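Local coordinates for protein nucleoporin NUP159 (PDB 1XIP) that forms the N-terminal beta-propeller of a nuclear pore component and tethers the helicase Dbp5 to the pore for mRNA export, at residues 40-50 with 338-346. Residues are numbered along the deposited sequence; the frame is centred on the assembly and turned at random.
Sequences LQNLDISNSKS and IGVAVDVVT
N47 reaches across to 342-344 and supplies two of the three direct hydrogen bonds between segments 40-50 and 338-346. Its CG stands anti to the carbonyl carbon (chi1 -73°), which turns the amide toward the backbone opposite. There ND2 donates to V342 O at 3.1 Å, the acceptor lying somewhat out of the amide plane, while OD1 accepts from V344 N at 2.8 Å, the donor above the carbonyl plane and not on a lone pair. One side chain thus satisfies both a C=O and an N-H, and the pair of bonds fixes the rotation of its amide. A methyl packs against the same oxygen, V345 CG2 lying 3.3 Å from N47 OD1. With an alanine in place of N47, V342 O and V344 N would probably both lose their partner across the contact, leaving the end of strand 339-343 less firmly tied. At the other end, N42 N donates to I338 O at 2.8 Å with an N-H...O angle of 160°. Between these anchors a water bridges the backbones, giving a proton to L43 O and taking one from V340 N.

The apolar contacts centre on A341 CB, which L43 CD2 and I45 CG1 each approach to 3.7 Å; L40 CD1 meets I338 CG2 at 3.9 Å. Lacking a side chain, G339 lets the backbone of 42-43 come close, its CA 3.8 Å from N42 N, where a CB would run into L43 N.

Within 343-346, D343 OD1 accepts from V345 N, an Asx turn, and D343 OD2 also meets the hydroxyl of Y367.

Strands 43-46 and 339-343 run 13° from parallel, 5.4 Å apart at closest approach, yet each is an edge strand of its own four-stranded antiparallel sheet. The contact therefore joins two neighbouring blades along the edges that, in a beta-propeller, lie nearest the central axis.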
ATOM      1  N   LEU A  40       5.092   4.932  -0.057  1.00 18.75           N
ATOM      2  CA  LEU A  40       5.820   4.502   1.123  1.00 18.00           C
ATOM      3  C   LEU A  40       5.195   3.250   1.662  1.00 17.69           C
ATOM      4  O   LEU A  40       3.973   3.152   1.719  1.00 17.60           O
ATOM      5  CB  LEU A  40       5.821   5.582   2.197  1.00 17.87           C
ATOM      6  CG  LEU A  40       6.144   7.042   1.892  1.00 17.40           C
ATOM      7  CD1 LEU A  40       5.845   7.876   3.146  1.00 17.87           C
ATOM      8  CD2 LEU A  40       7.568   7.175   1.549  1.00 17.17           C
ATOM      9  N   GLN A  41       6.034   2.295   2.056  1.00 16.91           N
ATOM     10  CA  GLN A  41       5.573   1.046   2.629  1.00 16.69           C
ATOM     11  C   GLN A  41       6.418   0.746   3.827  1.00 16.89           C
ATOM     12  O   GLN A  41       7.258  -0.175   3.812  1.00 17.07           O
ATOM     13  CB  GLN A  41       5.678  -0.056   1.613  1.00 16.99           C
ATOM     14  CG  GLN A  41       4.592   0.056   0.570  1.00 18.95           C
ATOM     15  CD  GLN A  41       4.754  -0.933  -0.535  1.00 19.28           C
ATOM     16  OE1 GLN A  41       4.127  -1.997  -0.515  1.00 17.68           O
ATOM     17  NE2 GLN A  41       5.593  -0.594  -1.524  1.00 21.53           N
ATOM     18  N   ASN A  42       6.203   1.541   4.872  1.00 16.23           N
ATOM     19  CA  ASN A  42       7.161   1.661   5.941  1.00 15.65           C
ATOM     20  C   ASN A  42       6.796   0.858   7.199  1.00 15.68           C
ATOM     21  O   ASN A  42       7.222   1.203   8.323  1.00 15.50           O
ATOM     22  CB  ASN A  42       7.356   3.133   6.258  1.00 15.77           C
ATOM     23  CG  ASN A  42       8.216   3.836   5.231  1.00 16.09           C
ATOM     24  OD1 ASN A  42       8.381   3.373   4.107  1.00 17.14           O
ATOM     25  ND2 ASN A  42       8.763   4.964   5.613  1.00 17.73           N
ATOM     26  N   LEU A  43       6.018  -0.212   7.008  1.00 14.88           N
ATOM     27  CA  LEU A  43       5.688  -1.123   8.094  1.00 14.37           C
ATOM     28  C   LEU A  43       5.435  -2.503   7.544  1.00 14.83           C
ATOM     29  O   LEU A  43       4.670  -2.668   6.588  1.00 15.07           O
ATOM     30  CB  LEU A  43       4.447  -0.639   8.850  1.00 13.64           C
ATOM     31  CG  LEU A  43       3.862  -1.645   9.831  1.00 12.43           C
ATOM     32  CD1 LEU A  43       4.593  -1.536  11.172  1.00 14.15           C
ATOM     33  CD2 LEU A  43       2.397  -1.436  10.019  1.00 10.00           C
ATOM     34  N   ASP A  44       6.053  -3.497   8.162  1.00 15.33           N
ATOM     35  CA  ASP A  44       5.814  -4.894   7.813  1.00 16.13           C
ATOM     36  C   ASP A  44       5.773  -5.738   9.075  1.00 16.37           C
ATOM     37  O   ASP A  44       6.322  -5.359  10.098  1.00 16.48           O
ATOM     38  CB  ASP A  44       6.886  -5.424   6.870  1.00 16.31           C
ATOM     39  CG  ASP A  44       6.465  -6.719   6.158  1.00 17.85           C
ATOM     40  OD1 ASP A  44       5.251  -7.037   6.150  1.00 18.94           O
ATOM     41  OD2 ASP A  44       7.282  -7.466   5.555  1.00 19.54           O
ATOM     42  N   ILE A  45       5.095  -6.877   8.993  1.00 16.55           N
ATOM     43  CA  ILE A  45       4.940  -7.761  10.127  1.00 16.89           C
ATOM     44  C   ILE A  45       5.231  -9.164   9.658  1.00 17.29           C
ATOM     45  O   ILE A  45       4.834  -9.557   8.578  1.00 17.90           O
ATOM     46  CB  ILE A  45       3.509  -7.681  10.681  1.00 16.89           C
ATOM     47  CG1 ILE A  45       3.300  -6.350  11.409  1.00 16.76           C
ATOM     48  CG2 ILE A  45       3.206  -8.902  11.562  1.00 16.36           C
ATOM     49  CD1 ILE A  45       1.877  -6.130  11.932  1.00 17.61           C
ATOM     50  N   SER A  46       5.965  -9.904  10.457  1.00 17.82           N
ATOM     51  CA  SER A  46       6.177 -11.304  10.187  1.00 18.74           C
ATOM     52  C   SER A  46       5.534 -12.074  11.322  1.00 19.43           C
ATOM     53  O   SER A  46       5.983 -12.018  12.473  1.00 19.46           O
ATOM     54  CB  SER A  46       7.657 -11.599  10.132  1.00 18.74           C
ATOM     55  OG  SER A  46       7.899 -12.905  10.554  1.00 20.32           O
ATOM     56  N   ASN A  47       4.463 -12.769  10.992  1.00 20.23           N
ATOM     57  CA  ASN A  47       3.737 -13.564  11.961  1.00 20.84           C
ATOM     58  C   ASN A  47       4.479 -14.829  12.401  1.00 21.35           C
ATOM     59  O   ASN A  47       4.223 -15.345  13.498  1.00 21.47           O
ATOM     60  CB  ASN A  47       2.360 -13.921  11.402  1.00 20.98           C
ATOM     61  CG  ASN A  47       1.424 -12.734  11.378  1.00 21.05           C
ATOM     62  OD1 ASN A  47       0.963 -12.276  12.416  1.00 20.99           O
ATOM     63  ND2 ASN A  47       1.143 -12.227  10.193  1.00 22.10           N
ATOM     64  N   SER A  48       5.386 -15.329  11.550  1.00 21.59           N
ATOM     65  CA  SER A  48       6.140 -16.549  11.856  1.00 21.76           C
ATOM     66  C   SER A  48       7.253 -16.251  12.823  1.00 21.91           C
ATOM     67  O   SER A  48       7.540 -17.043  13.715  1.00 22.95           O
ATOM     68  CB  SER A  48       6.742 -17.160  10.585  1.00 22.09           C
ATOM     69  OG  SER A  48       7.773 -16.329  10.066  1.00 22.27           O
ATOM     70  N   LYS A  49       7.913 -15.121  12.627  1.00 21.73           N
ATOM     71  CA  LYS A  49       8.997 -14.719  13.512  1.00 21.34           C
ATOM     72  C   LYS A  49       8.482 -13.942  14.724  1.00 20.73           C
ATOM     73  O   LYS A  49       9.210 -13.754  15.695  1.00 20.99           O
ATOM     74  CB  LYS A  49      10.002 -13.874  12.742  1.00 21.09           C
ATOM     75  CG  LYS A  49      10.986 -14.669  11.993  1.00 22.73           C
ATOM     76  CD  LYS A  49      11.796 -13.785  11.083  1.00 26.86           C
ATOM     77  CE  LYS A  49      12.532 -14.615  10.064  1.00 29.22           C
ATOM     78  NZ  LYS A  49      11.676 -14.687   8.852  1.00 33.56           N
ATOM     79  N   SER A  50       7.234 -13.486  14.650  1.00 20.10           N
ATOM     80  CA  SER A  50       6.661 -12.560  15.630  1.00 19.83           C
ATOM     81  C   SER A  50       7.481 -11.256  15.741  1.00 19.43           C
ATOM     82  O   SER A  50       7.911 -10.877  16.832  1.00 20.74           O
ATOM     83  CB  SER A  50       6.509 -13.233  16.999  1.00 19.83           C
ATOM     84  OG  SER A  50       5.342 -12.767  17.663  1.00 21.39           O
ATOM     85  N   ILE A 338       1.562   5.535   6.181  1.00 17.74           N
ATOM     86  CA  ILE A 338       2.821   5.382   5.467  1.00 17.46           C
ATOM     87  C   ILE A 338       3.216   3.894   5.433  1.00 18.14           C
ATOM     88  O   ILE A 338       4.185   3.514   4.764  1.00 18.78           O
ATOM     89  CB  ILE A 338       3.932   6.244   6.106  1.00 17.42           C
ATOM     90  CG1 ILE A 338       4.321   5.686   7.480  1.00 16.35           C
ATOM     91  CG2 ILE A 338       3.501   7.710   6.215  1.00 15.63           C
ATOM     92  CD1 ILE A 338       5.500   6.371   8.094  1.00 14.95           C
ATOM     93  N   GLY A 339       2.451   3.067   6.158  1.00 17.75           N
ATOM     94  CA  GLY A 339       2.569   1.617   6.110  1.00 17.19           C
ATOM     95  C   GLY A 339       1.347   0.939   6.725  1.00 17.33           C
ATOM     96  O   GLY A 339       0.645   1.543   7.575  1.00 16.73           O
ATOM     97  N   VAL A 340       1.083  -0.306   6.293  1.00 17.05           N
ATOM     98  CA  VAL A 340      -0.076  -1.093   6.739  1.00 16.81           C
ATOM     99  C   VAL A 340       0.359  -2.548   6.818  1.00 17.87           C
ATOM    100  O   VAL A 340       1.103  -3.008   5.989  1.00 19.04           O
ATOM    101  CB  VAL A 340      -1.271  -0.956   5.741  1.00 16.65           C
ATOM    102  CG1 VAL A 340      -2.481  -1.696   6.217  1.00 15.53           C
ATOM    103  CG2 VAL A 340      -1.641   0.484   5.497  1.00 15.60           C
ATOM    104  N   ALA A 341      -0.081  -3.288   7.815  1.00 19.14           N
ATOM    105  CA  ALA A 341       0.336  -4.690   7.913  1.00 19.96           C
ATOM    106  C   ALA A 341      -0.653  -5.518   8.734  1.00 20.56           C
ATOM    107  O   ALA A 341      -1.491  -4.949   9.435  1.00 21.29           O
ATOM    108  CB  ALA A 341       1.741  -4.794   8.486  1.00 19.75           C
ATOM    109  N   VAL A 342      -0.567  -6.845   8.636  1.00 21.07           N
ATOM    110  CA  VAL A 342      -1.543  -7.725   9.291  1.00 22.20           C
ATOM    111  C   VAL A 342      -0.938  -8.653  10.325  1.00 22.71           C
ATOM    112  O   VAL A 342       0.031  -9.362  10.062  1.00 22.32           O
ATOM    113  CB  VAL A 342      -2.355  -8.580   8.265  1.00 22.69           C
ATOM    114  CG1 VAL A 342      -3.500  -9.284   8.941  1.00 21.33           C
ATOM    115  CG2 VAL A 342      -2.894  -7.683   7.142  1.00 22.96           C
ATOM    116  N   ASP A 343      -1.559  -8.649  11.495  1.00 23.96           N
ATOM    117  CA  ASP A 343      -1.128  -9.421  12.640  1.00 25.26           C
ATOM    118  C   ASP A 343      -2.192 -10.467  12.961  1.00 26.57           C
ATOM    119  O   ASP A 343      -3.360 -10.160  13.144  1.00 26.48           O
ATOM    120  CB  ASP A 343      -0.869  -8.476  13.814  1.00 25.02           C
ATOM    121  CG  ASP A 343      -0.729  -9.187  15.166  1.00 24.71           C
ATOM    122  OD1 ASP A 343      -0.438 -10.398  15.243  1.00 24.78           O
ATOM    123  OD2 ASP A 343      -0.875  -8.571  16.228  1.00 24.99           O
ATOM    124  N   VAL A 344      -1.743 -11.707  13.031  1.00 28.56           N
ATOM    125  CA  VAL A 344      -2.593 -12.876  13.130  1.00 30.40           C
ATOM    126  C   VAL A 344      -2.216 -13.719  14.361  1.00 31.57           C
ATOM    127  O   VAL A 344      -2.968 -14.591  14.759  1.00 32.33           O
ATOM    128  CB  VAL A 344      -2.453 -13.703  11.808  1.00 30.18           C
ATOM    129  CG1 VAL A 344      -2.502 -15.199  12.045  1.00 30.77           C
ATOM    130  CG2 VAL A 344      -3.504 -13.276  10.805  1.00 30.94           C
ATOM    131  N   VAL A 345      -1.071 -13.428  14.984  1.00 33.09           N
ATOM    132  CA  VAL A 345      -0.484 -14.351  15.974  1.00 34.44           C
ATOM    133  C   VAL A 345      -0.429 -13.910  17.448  1.00 35.02           C
ATOM    134  O   VAL A 345      -0.314 -14.769  18.334  1.00 35.27           O
ATOM    135  CB  VAL A 345       0.937 -14.836  15.557  1.00 34.74           C
ATOM    136  CG1 VAL A 345       0.857 -15.773  14.340  1.00 35.18           C
ATOM    137  CG2 VAL A 345       1.889 -13.643  15.316  1.00 34.62           C
ATOM    138  N   THR A 346      -0.496 -12.597  17.714  1.00 35.69           N
ATOM    139  CA  THR A 346      -0.445 -12.079  19.105  1.00 35.95           C
ATOM    140  C   THR A 346      -1.688 -12.479  19.930  1.00 36.13           C
ATOM    141  O   THR A 346      -2.714 -12.860  19.358  1.00 36.20           O
ATOM    142  CB  THR A 346      -0.212 -10.519  19.155  1.00 35.81           C
ATOM    143  OG1 THR A 346      -1.275  -9.833  18.478  1.00 35.65           O
ATOM    144  CG2 THR A 346       1.001 -10.134  18.371  1.00 35.57           C
TER
HETATM  145  O   HOH W   1       3.201  -0.996   4.497  1.00 18.74           O